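PDB 6ULY: amino acid adenylation domain-containing protein, which probably activates an alpha-keto acid as its acyl adenylate for a nonribosomal depsipeptide synthetase, and binds 4-methyl-2-oxopentanoyl adenylate. Local coordinates for residues A[31-36]-A[261-266]; A[196-201]-A[413-418]; A[247-252]-A[275-280]; A[505-510]-A[515-520]. All coordinates share one frame; numbering follows the deposited sequence.

Interaction 1: residues A[31-36]-A[261-266]; sequences GLTYIV and DRYRAT
The phenol ring of Tyr263 and the guanidinium of Arg262, neighbours in the chain, overlap in part and together meet Ile35 on strand 31-35. Tyr263 CE2 sits 3.6 Å above the guanidinium plane of Arg262, displaced toward its rim, while Arg262 CG lies 3.7 Å above one face of the Tyr263 ring, again toward the rim. The strand's side chains reach this pair obliquely. CD1 of Ile35 comes to 3.5 Å from CE2 of Tyr263, and CG1 of the same isoleucine is 3.8 Å from the phenol OH. Its other branch, CG2, touches Arg262 NH1 at 3.8 Å, so the two branches divide the pair between them. That division follows from the isoleucine rotamer: CG1 stands opposite the carbonyl carbon (chi1 -58°), which puts CG2 opposite the backbone N. Thr33, two residues earlier on the same side of the strand, adds a looser methyl contact, CG2 to Tyr263 CE1 at 4.2 Å.

Strand 31-35 lies between strands 41-45 and 240-243 in a mixed sheet, and the contact joins it to the C-terminal end of helix 255-262. There Arg264, with positive phi, closes a Schellman motif, and its N is bonded to Asp261 O. The polar ends find partners after strand 31-35: Arg262 NH1 bonds to Asn37 O and Tyr263 OH to Glu41 OE1, at the start of strand 41-45. With no hydrogen bond between 31-36 and 261-266, the contact is van der Waals, aliphatic carbons against the phenol and a guanidinium N.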
loop_
_atom_site.group_PDB
_atom_site.type_symbol
_atom_site.label_atom_id
_atom_site.label_comp_id
_atom_site.label_asym_id
_atom_site.label_seq_id
_atom_site.Cartn_x
_atom_site.Cartn_y
_atom_site.Cartn_z
ATOM N N GLY A 31 -25.537 26.196 -20.861
ATOM C CA GLY A 31 -25.006 24.883 -21.150
ATOM C C GLY A 31 -23.495 24.855 -21.148
ATOM O O GLY A 31 -22.848 25.636 -20.444
ATOM N N LEU A 32 -22.928 23.962 -21.949
ATOM C CA LEU A 32 -21.494 23.727 -21.986
ATOM C C LEU A 32 -20.883 24.323 -23.247
ATOM O O LEU A 32 -21.521 24.384 -24.304
ATOM C CB LEU A 32 -21.191 22.228 -21.929
ATOM C CG LEU A 32 -21.660 21.508 -20.664
ATOM C CD1 LEU A 32 -22.644 20.392 -21.006
ATOM C CD2 LEU A 32 -20.456 20.962 -19.899
ATOM N N THR A 33 -19.634 24.763 -23.123
ATOM C CA THR A 33 -18.832 25.188 -24.262
ATOM C C THR A 33 -17.467 24.527 -24.152
ATOM O O THR A 33 -16.751 24.738 -23.168
ATOM C CB THR A 33 -18.689 26.710 -24.319
ATOM O OG1 THR A 33 -19.881 27.327 -23.818
ATOM C CG2 THR A 33 -18.471 27.161 -25.747
ATOM N N TYR A 34 -17.117 23.729 -25.156
ATOM C CA TYR A 34 -15.856 23.002 -25.192
ATOM C C TYR A 34 -14.865 23.756 -26.069
ATOM O O TYR A 34 -15.134 23.998 -27.251
ATOM C CB TYR A 34 -16.077 21.587 -25.721
ATOM C CG TYR A 34 -17.142 20.834 -24.968
ATOM C CD1 TYR A 34 -16.833 20.133 -23.809
ATOM C CD2 TYR A 34 -18.459 20.829 -25.407
ATOM C CE1 TYR A 34 -17.801 19.444 -23.115
ATOM C CE2 TYR A 34 -19.439 20.140 -24.715
ATOM C CZ TYR A 34 -19.098 19.449 -23.565
ATOM O OH TYR A 34 -20.055 18.755 -22.864
ATOM N N ILE A 35 -13.725 24.123 -25.492
ATOM C CA ILE A 35 -12.702 24.859 -26.225
ATOM C C ILE A 35 -11.936 23.895 -27.117
ATOM O O ILE A 35 -11.537 22.807 -26.685
ATOM C CB ILE A 35 -11.756 25.591 -25.259
ATOM C CG1 ILE A 35 -12.562 26.538 -24.365
ATOM C CG2 ILE A 35 -10.671 26.337 -26.045
ATOM C CD1 ILE A 35 -11.722 27.465 -23.507
ATOM N N VAL A 36 -11.733 24.290 -28.372
ATOM C CA VAL A 36 -10.913 23.543 -29.310
ATOM C C VAL A 36 -9.576 24.232 -29.552
ATOM O O VAL A 36 -8.534 23.573 -29.596
ATOM C CB VAL A 36 -11.668 23.322 -30.639
ATOM C CG1 VAL A 36 -10.795 22.568 -31.632
ATOM C CG2 VAL A 36 -12.973 22.575 -30.393
ATOM N N ASP A 261 -10.429 35.270 -19.793
ATOM C CA ASP A 261 -10.734 36.545 -20.429
ATOM C C ASP A 261 -11.742 36.369 -21.556
ATOM O O ASP A 261 -12.734 37.100 -21.634
ATOM C CB ASP A 261 -9.437 37.169 -20.947
ATOM C CG ASP A 261 -9.678 38.326 -21.893
ATOM O OD1 ASP A 261 -9.625 39.488 -21.437
ATOM O OD2 ASP A 261 -9.920 38.066 -23.090
ATOM N N ARG A 262 -11.517 35.374 -22.415
ATOM C CA ARG A 262 -12.328 35.196 -23.614
ATOM C C ARG A 262 -13.771 34.842 -23.282
ATOM O O ARG A 262 -14.680 35.194 -24.041
ATOM C CB ARG A 262 -11.672 34.121 -24.480
ATOM C CG ARG A 262 -12.489 33.506 -25.604
ATOM C CD ARG A 262 -11.603 32.453 -26.275
ATOM N NE ARG A 262 -12.288 31.572 -27.215
ATOM C CZ ARG A 262 -11.793 30.407 -27.631
ATOM N NH1 ARG A 262 -10.617 29.978 -27.181
ATOM N NH2 ARG A 262 -12.474 29.662 -28.491
ATOM N N TYR A 263 -14.010 34.160 -22.162
ATOM C CA TYR A 263 -15.360 33.783 -21.766
ATOM C C TYR A 263 -15.848 34.548 -20.544
ATOM O O TYR A 263 -16.947 34.273 -20.053
ATOM C CB TYR A 263 -15.427 32.279 -21.513
ATOM C CG TYR A 263 -15.200 31.461 -22.762
ATOM C CD1 TYR A 263 -16.242 31.198 -23.643
ATOM C CD2 TYR A 263 -13.942 30.962 -23.069
ATOM C CE1 TYR A 263 -16.041 30.452 -24.789
ATOM C CE2 TYR A 263 -13.727 30.214 -24.216
ATOM C CZ TYR A 263 -14.778 29.963 -25.074
ATOM O OH TYR A 263 -14.563 29.218 -26.214
ATOM N N ARG A 264 -15.076 35.517 -20.060
ATOM C CA ARG A 264 -15.459 36.308 -18.896
ATOM C C ARG A 264 -15.849 35.396 -17.734
ATOM O O ARG A 264 -16.886 35.570 -17.090
ATOM C CB ARG A 264 -16.591 37.275 -19.246
ATOM C CG ARG A 264 -16.264 38.201 -20.408
ATOM C CD ARG A 264 -17.386 39.186 -20.679
ATOM N NE ARG A 264 -17.730 39.249 -22.099
ATOM C CZ ARG A 264 -17.021 39.897 -23.020
ATOM N NH1 ARG A 264 -15.912 40.544 -22.683
ATOM N NH2 ARG A 264 -17.419 39.894 -24.285
ATOM N N ALA A 265 -14.995 34.406 -17.470
ATOM C CA ALA A 265 -15.280 33.426 -16.433
ATOM C C ALA A 265 -15.370 34.099 -15.072
ATOM O O ALA A 265 -14.588 34.996 -14.747
ATOM C CB ALA A 265 -14.201 32.344 -16.414
ATOM N N THR A 266 -16.347 33.666 -14.276
ATOM C CA THR A 266 -16.489 34.145 -12.909
ATOM C C THR A 266 -15.904 33.186 -11.880
ATOM O O THR A 266 -15.629 33.604 -10.750
ATOM C CB THR A 266 -17.969 34.396 -12.583
ATOM O OG1 THR A 266 -18.666 33.148 -12.492
ATOM C CG2 THR A 266 -18.616 35.258 -13.677
#

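Interaction 2: residues A[196-201]-A[413-418]; sequences VLANVK and KGPTTM
Ala198 and Asn199, on helix 193-207 of the AMP-binding domain, an ANL-clan adenylation fold, pack against Pro415 and Thr416 in the loop between strands 408-413 and 420-421. The closest pair of CA atoms, Asn199 and Thr416, is 5.4 Å apart, a spacing that brings the loop close to the helix backbone itself.

The Ala198 methyl faces the loop, whereas Asn199 leaves the helix across it. CB of Ala198 meets the proline ring at Pro415 CG, 3.8 Å away, and the backbone O of Pro415 at 3.7 Å. Beside it, the methyl of Thr416 lies against the helix backbone: with CG2 opposite its own carbonyl carbon and OG1 between N and C (chi1 73°), the residue gives its methyl to the helix and its hydroxyl to Ile336 O, to which OG1 is hydrogen-bonded. Asn199 takes part through CB, 3.8 Å from Thr416 CG2, while its amide is carried past the loop because CG is turned opposite the backbone N (chi1 -176°). ND2 then donates to Ala339 O. These two polar groups thus tie both sides of the contact to residues 336-339, around the start of strand 338-342.

Across the segments there is no hydrogen bond, and three of the four touching residues are buried. The Asn199 side chain lies about 7 Å from the bound keto acyl adenylate, so this packing is near the ligand pocket, but Asn199 does not touch the ligand. The shortest approach is that of Thr416 CG2 to the backbone N of Asn199, 3.4 Å.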
loop_
_atom_site.group_PDB
_atom_site.type_symbol
_atom_site.label_atom_id
_atom_site.label_comp_id
_atom_site.label_asym_id
_atom_site.label_seq_id
_atom_site.Cartn_x
_atom_site.Cartn_y
_atom_site.Cartn_z
ATOM N N VAL A 196 -23.223 12.689 -3.541
ATOM C CA VAL A 196 -22.733 13.708 -4.465
ATOM C C VAL A 196 -23.556 14.983 -4.330
ATOM O O VAL A 196 -23.010 16.075 -4.129
ATOM C CB VAL A 196 -22.746 13.167 -5.905
ATOM C CG1 VAL A 196 -22.403 14.261 -6.886
ATOM C CG2 VAL A 196 -21.767 11.996 -6.028
ATOM N N LEU A 197 -24.884 14.863 -4.410
ATOM C CA LEU A 197 -25.728 16.050 -4.345
ATOM C C LEU A 197 -25.584 16.775 -3.018
ATOM O O LEU A 197 -25.725 18.003 -2.964
ATOM C CB LEU A 197 -27.188 15.672 -4.576
ATOM C CG LEU A 197 -27.574 15.390 -6.027
ATOM C CD1 LEU A 197 -28.995 14.857 -6.091
ATOM C CD2 LEU A 197 -27.429 16.639 -6.870
ATOM N N ALA A 198 -25.311 16.039 -1.939
ATOM C CA ALA A 198 -25.096 16.681 -0.648
ATOM C C ALA A 198 -23.863 17.572 -0.684
ATOM O O ALA A 198 -23.864 18.674 -0.121
ATOM C CB ALA A 198 -24.958 15.624 0.448
ATOM N N ASN A 199 -22.794 17.106 -1.332
ATOM C CA ASN A 199 -21.621 17.954 -1.510
ATOM C C ASN A 199 -21.931 19.125 -2.433
ATOM O O ASN A 199 -21.530 20.263 -2.162
ATOM C CB ASN A 199 -20.460 17.133 -2.066
ATOM C CG ASN A 199 -19.189 17.942 -2.190
ATOM O OD1 ASN A 199 -19.071 18.807 -3.056
ATOM N ND2 ASN A 199 -18.231 17.669 -1.319
ATOM N N VAL A 200 -22.649 18.866 -3.525
ATOM C CA VAL A 200 -23.013 19.941 -4.442
ATOM C C VAL A 200 -23.804 21.013 -3.704
ATOM O O VAL A 200 -23.495 22.207 -3.785
ATOM C CB VAL A 200 -23.802 19.378 -5.635
ATOM C CG1 VAL A 200 -24.572 20.481 -6.330
ATOM C CG2 VAL A 200 -22.864 18.678 -6.613
ATOM N N LYS A 201 -24.834 20.598 -2.960
ATOM C CA LYS A 201 -25.682 21.567 -2.272
ATOM C C LYS A 201 -24.912 22.292 -1.180
ATOM O O LYS A 201 -25.071 23.503 -1.001
ATOM C CB LYS A 201 -26.914 20.866 -1.707
ATOM C CG LYS A 201 -27.815 20.297 -2.791
ATOM C CD LYS A 201 -28.945 19.455 -2.226
ATOM C CE LYS A 201 -29.858 18.968 -3.341
ATOM N NZ LYS A 201 -30.933 18.074 -2.850
ATOM N N LYS A 413 -17.223 13.802 9.174
ATOM C CA LYS A 413 -18.558 13.233 9.268
ATOM C C LYS A 413 -19.511 14.083 8.441
ATOM O O LYS A 413 -19.461 15.316 8.497
ATOM C CB LYS A 413 -19.047 13.176 10.718
ATOM C CG LYS A 413 -20.357 12.406 10.902
ATOM C CD LYS A 413 -21.112 12.812 12.177
ATOM C CE LYS A 413 -20.212 12.888 13.386
ATOM N NZ LYS A 413 -20.993 13.033 14.650
ATOM N N GLY A 414 -20.378 13.429 7.676
ATOM C CA GLY A 414 -21.375 14.143 6.924
ATOM C C GLY A 414 -22.096 13.285 5.912
ATOM O O GLY A 414 -21.884 12.071 5.811
ATOM N N PRO A 415 -22.974 13.914 5.133
ATOM C CA PRO A 415 -23.772 13.186 4.143
ATOM C C PRO A 415 -23.112 13.017 2.785
ATOM O O PRO A 415 -23.749 12.461 1.884
ATOM C CB PRO A 415 -25.014 14.074 4.024
ATOM C CG PRO A 415 -24.472 15.463 4.211
ATOM C CD PRO A 415 -23.338 15.343 5.193
ATOM N N THR A 416 -21.877 13.483 2.611
ATOM C CA THR A 416 -21.198 13.430 1.323
ATOM C C THR A 416 -20.288 12.218 1.187
ATOM O O THR A 416 -19.624 12.070 0.156
ATOM C CB THR A 416 -20.373 14.703 1.104
ATOM O OG1 THR A 416 -19.214 14.674 1.944
ATOM C CG2 THR A 416 -21.184 15.944 1.428
ATOM N N THR A 417 -20.243 11.355 2.197
ATOM C CA THR A 417 -19.300 10.246 2.195
ATOM C C THR A 417 -19.736 9.167 1.210
ATOM O O THR A 417 -20.927 8.886 1.051
ATOM C CB THR A 417 -19.176 9.661 3.604
ATOM O OG1 THR A 417 -18.648 10.656 4.492
ATOM C CG2 THR A 417 -18.255 8.460 3.611
ATOM N N MET A 418 -18.753 8.570 0.541
ATOM C CA MET A 418 -19.000 7.476 -0.385
ATOM C C MET A 418 -19.728 6.325 0.303
ATOM O O MET A 418 -19.730 6.196 1.530
ATOM C CB MET A 418 -17.675 6.957 -0.944
ATOM C CG MET A 418 -16.719 6.486 0.146
ATOM S SD MET A 418 -15.337 5.499 -0.457
ATOM C CE MET A 418 -14.510 5.128 1.083
#

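Interaction 3: residues A[247-252]-A[275-280]; sequences DDFIAQ and FAMIND
Phe249 and Met277 form the close part of this helix-helix contact, a Met-aromatic pair in which SD of Met277 lies 4.0 Å from CE2 of Phe249. The sulfur is 5.2 Å from the ring centroid and 63° off the ring normal, an oblique approach. Met277 directs its CB at helix 246-251; its chain runs straight through CG and then bends at SD (chi3 76°). The bend lays CE against the backbone of Ile250, 4.0 Å from its O. Phe249, whose CB starts across the contact instead of into it, brings its ring closer because CG is turned opposite the backbone N. A looser contact involves the same ring: CE1 of Phe249 is 4.4 Å from CD1 of Ile278.

Burial differs across the contact. Phe249 and Ile278 are buried, the former stacked on Trp218 and the latter packed on Phe313 and Trp256. The solvent side is formed by Met277 and Ile250, both partly exposed. The end of the Ile250 side chain leads away from the other helix, and the atoms of this residue nearest Met277 CE are its O and CA. Pro253, following helix 246-251, packs on both Met277 and Ile278.

No hydrogen bond joins the segments. The short helix axes approach to 11.6 Å at 39°, a wide separation bridged by long side chains. This is apolar helix packing within the AMP-binding domain, between helices that follow strands 240-243 and 267-270 in the chain, with a Met-aromatic contact as its closest side-chain pair.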
loop_
_atom_site.group_PDB
_atom_site.type_symbol
_atom_site.label_atom_id
_atom_site.label_comp_id
_atom_site.label_asym_id
_atom_site.label_seq_id
_atom_site.Cartn_x
_atom_site.Cartn_y
_atom_site.Cartn_z
ATOM N N ASP A 247 -4.551 18.815 -21.355
ATOM C CA ASP A 247 -3.309 18.874 -22.117
ATOM C C ASP A 247 -3.026 20.289 -22.602
ATOM O O ASP A 247 -1.876 20.744 -22.573
ATOM C CB ASP A 247 -3.381 17.910 -23.301
ATOM C CG ASP A 247 -3.788 16.509 -22.887
ATOM O OD1 ASP A 247 -4.894 16.350 -22.325
ATOM O OD2 ASP A 247 -3.004 15.567 -23.125
ATOM N N ASP A 248 -4.066 21.006 -23.042
ATOM C CA ASP A 248 -3.857 22.341 -23.591
ATOM C C ASP A 248 -3.347 23.311 -22.534
ATOM O O ASP A 248 -2.607 24.247 -22.861
ATOM C CB ASP A 248 -5.150 22.876 -24.213
ATOM C CG ASP A 248 -5.657 22.005 -25.348
ATOM O OD1 ASP A 248 -6.887 21.970 -25.571
ATOM O OD2 ASP A 248 -4.832 21.341 -26.007
ATOM N N PHE A 249 -3.726 23.121 -21.269
ATOM C CA PHE A 249 -3.231 24.022 -20.234
ATOM C C PHE A 249 -1.764 23.752 -19.918
ATOM O O PHE A 249 -0.946 24.679 -19.902
ATOM C CB PHE A 249 -4.058 23.913 -18.954
ATOM C CG PHE A 249 -3.389 24.558 -17.777
ATOM C CD1 PHE A 249 -3.472 25.927 -17.583
ATOM C CD2 PHE A 249 -2.635 23.805 -16.893
ATOM C CE1 PHE A 249 -2.836 26.527 -16.512
ATOM C CE2 PHE A 249 -1.994 24.399 -15.825
ATOM C CZ PHE A 249 -2.094 25.759 -15.631
ATOM N N ILE A 250 -1.414 22.498 -19.619
ATOM C CA ILE A 250 -0.035 22.224 -19.222
ATOM C C ILE A 250 0.915 22.503 -20.381
ATOM O O ILE A 250 2.092 22.818 -20.165
ATOM C CB ILE A 250 0.125 20.783 -18.690
ATOM C CG1 ILE A 250 -0.239 19.749 -19.755
ATOM C CG2 ILE A 250 -0.715 20.570 -17.432
ATOM C CD1 ILE A 250 0.974 19.143 -20.444
ATOM N N ALA A 251 0.427 22.416 -21.620
ATOM C CA ALA A 251 1.256 22.785 -22.764
ATOM C C ALA A 251 1.516 24.288 -22.796
ATOM O O ALA A 251 2.646 24.721 -23.041
ATOM C CB ALA A 251 0.594 22.326 -24.062
ATOM N N GLN A 252 0.486 25.097 -22.548
ATOM C CA GLN A 252 0.607 26.556 -22.545
ATOM C C GLN A 252 -0.208 27.101 -21.380
ATOM O O GLN A 252 -1.365 27.508 -21.543
ATOM C CB GLN A 252 0.129 27.157 -23.872
ATOM C CG GLN A 252 0.722 26.513 -25.121
ATOM C CD GLN A 252 2.176 26.887 -25.345
ATOM O OE1 GLN A 252 2.625 27.958 -24.933
ATOM N NE2 GLN A 252 2.921 26.001 -26.002
ATOM N N PHE A 275 -1.184 27.383 -10.241
ATOM C CA PHE A 275 -0.889 28.759 -9.862
ATOM C C PHE A 275 0.607 29.026 -9.935
ATOM O O PHE A 275 1.036 30.089 -10.401
ATOM C CB PHE A 275 -1.415 29.048 -8.458
ATOM C CG PHE A 275 -2.914 28.965 -8.342
ATOM C CD1 PHE A 275 -3.547 27.737 -8.217
ATOM C CD2 PHE A 275 -3.690 30.114 -8.348
ATOM C CE1 PHE A 275 -4.921 27.656 -8.111
ATOM C CE2 PHE A 275 -5.068 30.038 -8.240
ATOM C CZ PHE A 275 -5.683 28.807 -8.119
ATOM N N ALA A 276 1.417 28.066 -9.490
ATOM C CA ALA A 276 2.863 28.231 -9.574
ATOM C C ALA A 276 3.334 28.236 -11.022
ATOM O O ALA A 276 4.265 28.968 -11.374
ATOM C CB ALA A 276 3.561 27.127 -8.786
ATOM N N MET A 277 2.707 27.423 -11.877
ATOM C CA MET A 277 3.077 27.418 -13.288
ATOM C C MET A 277 2.844 28.787 -13.914
ATOM O O MET A 277 3.692 29.289 -14.660
ATOM C CB MET A 277 2.287 26.344 -14.041
ATOM C CG MET A 277 2.726 24.921 -13.752
ATOM S SD MET A 277 1.781 23.682 -14.670
ATOM C CE MET A 277 2.503 23.830 -16.298
ATOM N N ILE A 278 1.701 29.411 -13.616
ATOM C CA ILE A 278 1.422 30.746 -14.140
ATOM C C ILE A 278 2.456 31.743 -13.632
ATOM O O ILE A 278 2.931 32.605 -14.382
ATOM C CB ILE A 278 -0.011 31.175 -13.772
ATOM C CG1 ILE A 278 -1.038 30.266 -14.453
ATOM C CG2 ILE A 278 -0.257 32.628 -14.160
ATOM C CD1 ILE A 278 -1.219 30.538 -15.934
ATOM N N ASN A 279 2.827 31.641 -12.352
ATOM C CA ASN A 279 3.825 32.552 -11.799
ATOM C C ASN A 279 5.159 32.438 -12.528
ATOM O O ASN A 279 5.935 33.400 -12.551
ATOM C CB ASN A 279 4.017 32.284 -10.307
ATOM C CG ASN A 279 2.798 32.658 -9.489
ATOM O OD1 ASN A 279 1.932 33.399 -9.952
ATOM N ND2 ASN A 279 2.726 32.152 -8.265
ATOM N N ASP A 280 5.449 31.278 -13.121
ATOM C CA ASP A 280 6.692 31.119 -13.866
ATOM C C ASP A 280 6.722 31.950 -15.140
ATOM O O ASP A 280 7.777 32.033 -15.778
ATOM C CB ASP A 280 6.918 29.647 -14.224
ATOM C CG ASP A 280 7.189 28.777 -13.009
ATOM O OD1 ASP A 280 7.682 29.299 -11.984
ATOM O OD2 ASP A 280 6.913 27.560 -13.086
#

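Interaction 4: residues A[505-510]-A[515-520]; sequences LFFTPK and AYIMRA
Phe507 and Pro509 of strand 502-509 pack against Ile517 and Ala520 of helix 514-532, the first strand and the helix of a beta-alpha-beta unit completed by strand 539-543. The connection is short, and the axes of the local segments run at 136° to one another, 9.5 Å apart at their closest, as expected where the chain turns back over its own sheet.

Apolar contacts carry the buried part. Phe507 places CE2 3.9 Å from the methyl of Ala520, reached obliquely. Its CG stands between the backbone N and the carbonyl carbon (chi1 70°), sending the ring out from the strand to the helix. Pro509, two residues on and facing the same way, sets CG 3.8 Å from CG1 of Ile517, the two side chains crossing at a slant; its CB also lies at the edge of the Tyr516 ring, 4.3 Å from CD2. Ser521 and Ile524, farther along the helix, also touch Phe507.

A second group of contacts brings carbon against oxygen. Ile517 O lies near the plane of the Phe507 ring, 4.1 Å from CZ, and that carbonyl is hydrogen-bonded to Ser521 OG within the helix. On the exposed margin, where crystal neighbours touch both residues and may influence them, Tyr516 crosses the aliphatic part of Lys510, whose extended chain carries its amine away from the helix.

No hydrogen bond runs between the segments; van der Waals packing, one backbone carbonyl included, holds them together. At that margin the phenol OH of Tyr516 lies 3.7 Å from Lys510 CB and 3.9 Å from Lys510 CD.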
loop_
_atom_site.group_PDB
_atom_site.type_symbol
_atom_site.label_atom_id
_atom_site.label_comp_id
_atom_site.label_asym_id
_atom_site.label_seq_id
_atom_site.Cartn_x
_atom_site.Cartn_y
_atom_site.Cartn_z
ATOM N N LEU A 505 18.544 13.766 3.095
ATOM C CA LEU A 505 18.765 15.174 3.509
ATOM C C LEU A 505 19.367 15.944 2.320
ATOM O O LEU A 505 20.588 15.847 2.087
ATOM C CB LEU A 505 19.672 15.158 4.752
ATOM C CG LEU A 505 19.594 16.358 5.699
ATOM C CD1 LEU A 505 20.278 17.576 5.107
ATOM C CD2 LEU A 505 18.163 16.682 6.074
ATOM N N PHE A 506 18.535 16.672 1.571
ATOM C CA PHE A 506 19.006 17.642 0.549
ATOM C C PHE A 506 19.576 18.870 1.254
ATOM O O PHE A 506 19.043 19.297 2.293
ATOM C CB PHE A 506 17.883 18.077 -0.393
ATOM C CG PHE A 506 17.327 16.958 -1.233
ATOM C CD1 PHE A 506 17.999 16.523 -2.367
ATOM C CD2 PHE A 506 16.145 16.322 -0.876
ATOM C CE1 PHE A 506 17.491 15.482 -3.134
ATOM C CE2 PHE A 506 15.639 15.280 -1.641
ATOM C CZ PHE A 506 16.310 14.866 -2.772
ATOM N N PHE A 507 20.634 19.445 0.702
ATOM C CA PHE A 507 21.193 20.692 1.267
ATOM C C PHE A 507 21.840 21.526 0.160
ATOM O O PHE A 507 22.342 20.993 -0.863
ATOM C CB PHE A 507 22.138 20.376 2.432
ATOM C CG PHE A 507 23.440 19.710 2.042
ATOM C CD1 PHE A 507 23.492 18.349 1.774
ATOM C CD2 PHE A 507 24.618 20.443 1.937
ATOM C CE1 PHE A 507 24.685 17.735 1.414
ATOM C CE2 PHE A 507 25.811 19.829 1.571
ATOM C CZ PHE A 507 25.842 18.474 1.312
ATOM N N THR A 508 21.782 22.838 0.358
ATOM C CA THR A 508 22.616 23.825 -0.363
ATOM C C THR A 508 23.917 23.969 0.412
ATOM O O THR A 508 23.878 24.379 1.574
ATOM C CB THR A 508 21.975 25.221 -0.399
ATOM O OG1 THR A 508 20.647 25.096 -0.904
ATOM C CG2 THR A 508 22.767 26.215 -1.225
ATOM N N PRO A 509 25.098 23.664 -0.171
ATOM C CA PRO A 509 26.344 24.036 0.486
ATOM C C PRO A 509 26.579 25.542 0.303
ATOM O O PRO A 509 26.194 26.094 -0.731
ATOM C CB PRO A 509 27.388 23.173 -0.229
ATOM C CG PRO A 509 26.832 23.023 -1.636
ATOM C CD PRO A 509 25.322 22.994 -1.465
ATOM N N LYS A 510 27.182 26.174 1.312
ATOM C CA LYS A 510 27.653 27.577 1.221
ATOM C C LYS A 510 28.624 27.720 0.043
ATOM O O LYS A 510 28.792 28.849 -0.459
ATOM C CB LYS A 510 28.332 27.992 2.523
ATOM C CG LYS A 510 27.391 28.191 3.697
ATOM C CD LYS A 510 28.079 28.750 4.929
ATOM C CE LYS A 510 27.136 28.845 6.113
ATOM N NZ LYS A 510 27.808 29.351 7.334
ATOM N N ALA A 515 35.429 19.168 -2.255
ATOM C CA ALA A 515 35.911 18.884 -0.881
ATOM C C ALA A 515 34.935 19.485 0.140
ATOM O O ALA A 515 34.580 18.801 1.133
ATOM C CB ALA A 515 37.317 19.398 -0.676
ATOM N N TYR A 516 34.513 20.725 -0.093
ATOM C CA TYR A 516 33.594 21.448 0.814
ATOM C C TYR A 516 32.301 20.646 0.949
ATOM O O TYR A 516 31.760 20.557 2.064
ATOM C CB TYR A 516 33.296 22.862 0.300
ATOM C CG TYR A 516 32.684 23.773 1.341
ATOM C CD1 TYR A 516 33.484 24.456 2.252
ATOM C CD2 TYR A 516 31.308 23.931 1.453
ATOM C CE1 TYR A 516 32.940 25.273 3.237
ATOM C CE2 TYR A 516 30.746 24.759 2.419
ATOM C CZ TYR A 516 31.564 25.424 3.323
ATOM O OH TYR A 516 31.016 26.227 4.287
ATOM N N ILE A 517 31.813 20.098 -0.158
ATOM C CA ILE A 517 30.530 19.341 -0.168
ATOM C C ILE A 517 30.714 18.033 0.611
ATOM O O ILE A 517 29.815 17.672 1.400
ATOM C CB ILE A 517 30.035 19.097 -1.606
ATOM C CG1 ILE A 517 29.581 20.405 -2.264
ATOM C CG2 ILE A 517 28.921 18.051 -1.624
ATOM C CD1 ILE A 517 29.408 20.319 -3.771
ATOM N N MET A 518 31.828 17.340 0.396
ATOM C CA MET A 518 32.082 16.053 1.081
ATOM C C MET A 518 32.254 16.292 2.586
ATOM O O MET A 518 31.754 15.468 3.369
ATOM C CB MET A 518 33.297 15.352 0.474
ATOM C CG MET A 518 32.960 14.708 -0.859
ATOM S SD MET A 518 34.356 13.889 -1.641
ATOM C CE MET A 518 34.649 12.567 -0.464
ATOM N N ARG A 519 32.868 17.401 2.989
ATOM C CA ARG A 519 32.986 17.732 4.428
ATOM C C ARG A 519 31.591 17.943 5.035
ATOM O O ARG A 519 31.281 17.313 6.076
ATOM C CB ARG A 519 33.833 18.982 4.636
ATOM C CG ARG A 519 33.928 19.394 6.094
ATOM C CD ARG A 519 34.458 20.804 6.228
ATOM N NE ARG A 519 35.601 21.005 5.351
ATOM C CZ ARG A 519 36.014 22.175 4.904
ATOM N NH1 ARG A 519 35.371 23.274 5.263
ATOM N NH2 ARG A 519 37.067 22.233 4.104
ATOM N N ALA A 520 30.769 18.801 4.427
ATOM C CA ALA A 520 29.422 19.104 4.959
ATOM C C ALA A 520 28.606 17.813 5.036
ATOM O O ALA A 520 27.920 17.629 6.054
ATOM C CB ALA A 520 28.722 20.149 4.130
#

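How the interactions relate
From the N terminus, strand 31-35 opens interaction 1, which closes at 261-266 and ties the nine-stranded sheet to the end of helix 255-262. Within that loop, 196-201 opens interaction 2 and 247-252 opens interaction 3, so interaction 1 crosses both. Interaction 3, joining two helices, closes at 275-280 and is nested inside interaction 2, which brings loop 413-418 to helix 193-207. Interactions 1 and 3 lie close without touching, nearest atoms about 5 Å apart, their helices 246-251 and 255-262 being consecutive. Interactions 2 and 3 lie on opposite sides of the chain's centre. Interaction 4 follows in series, a local strand-helix closure in the small three-stranded C-terminal unit, its centre about 33 Å from that of interaction 3.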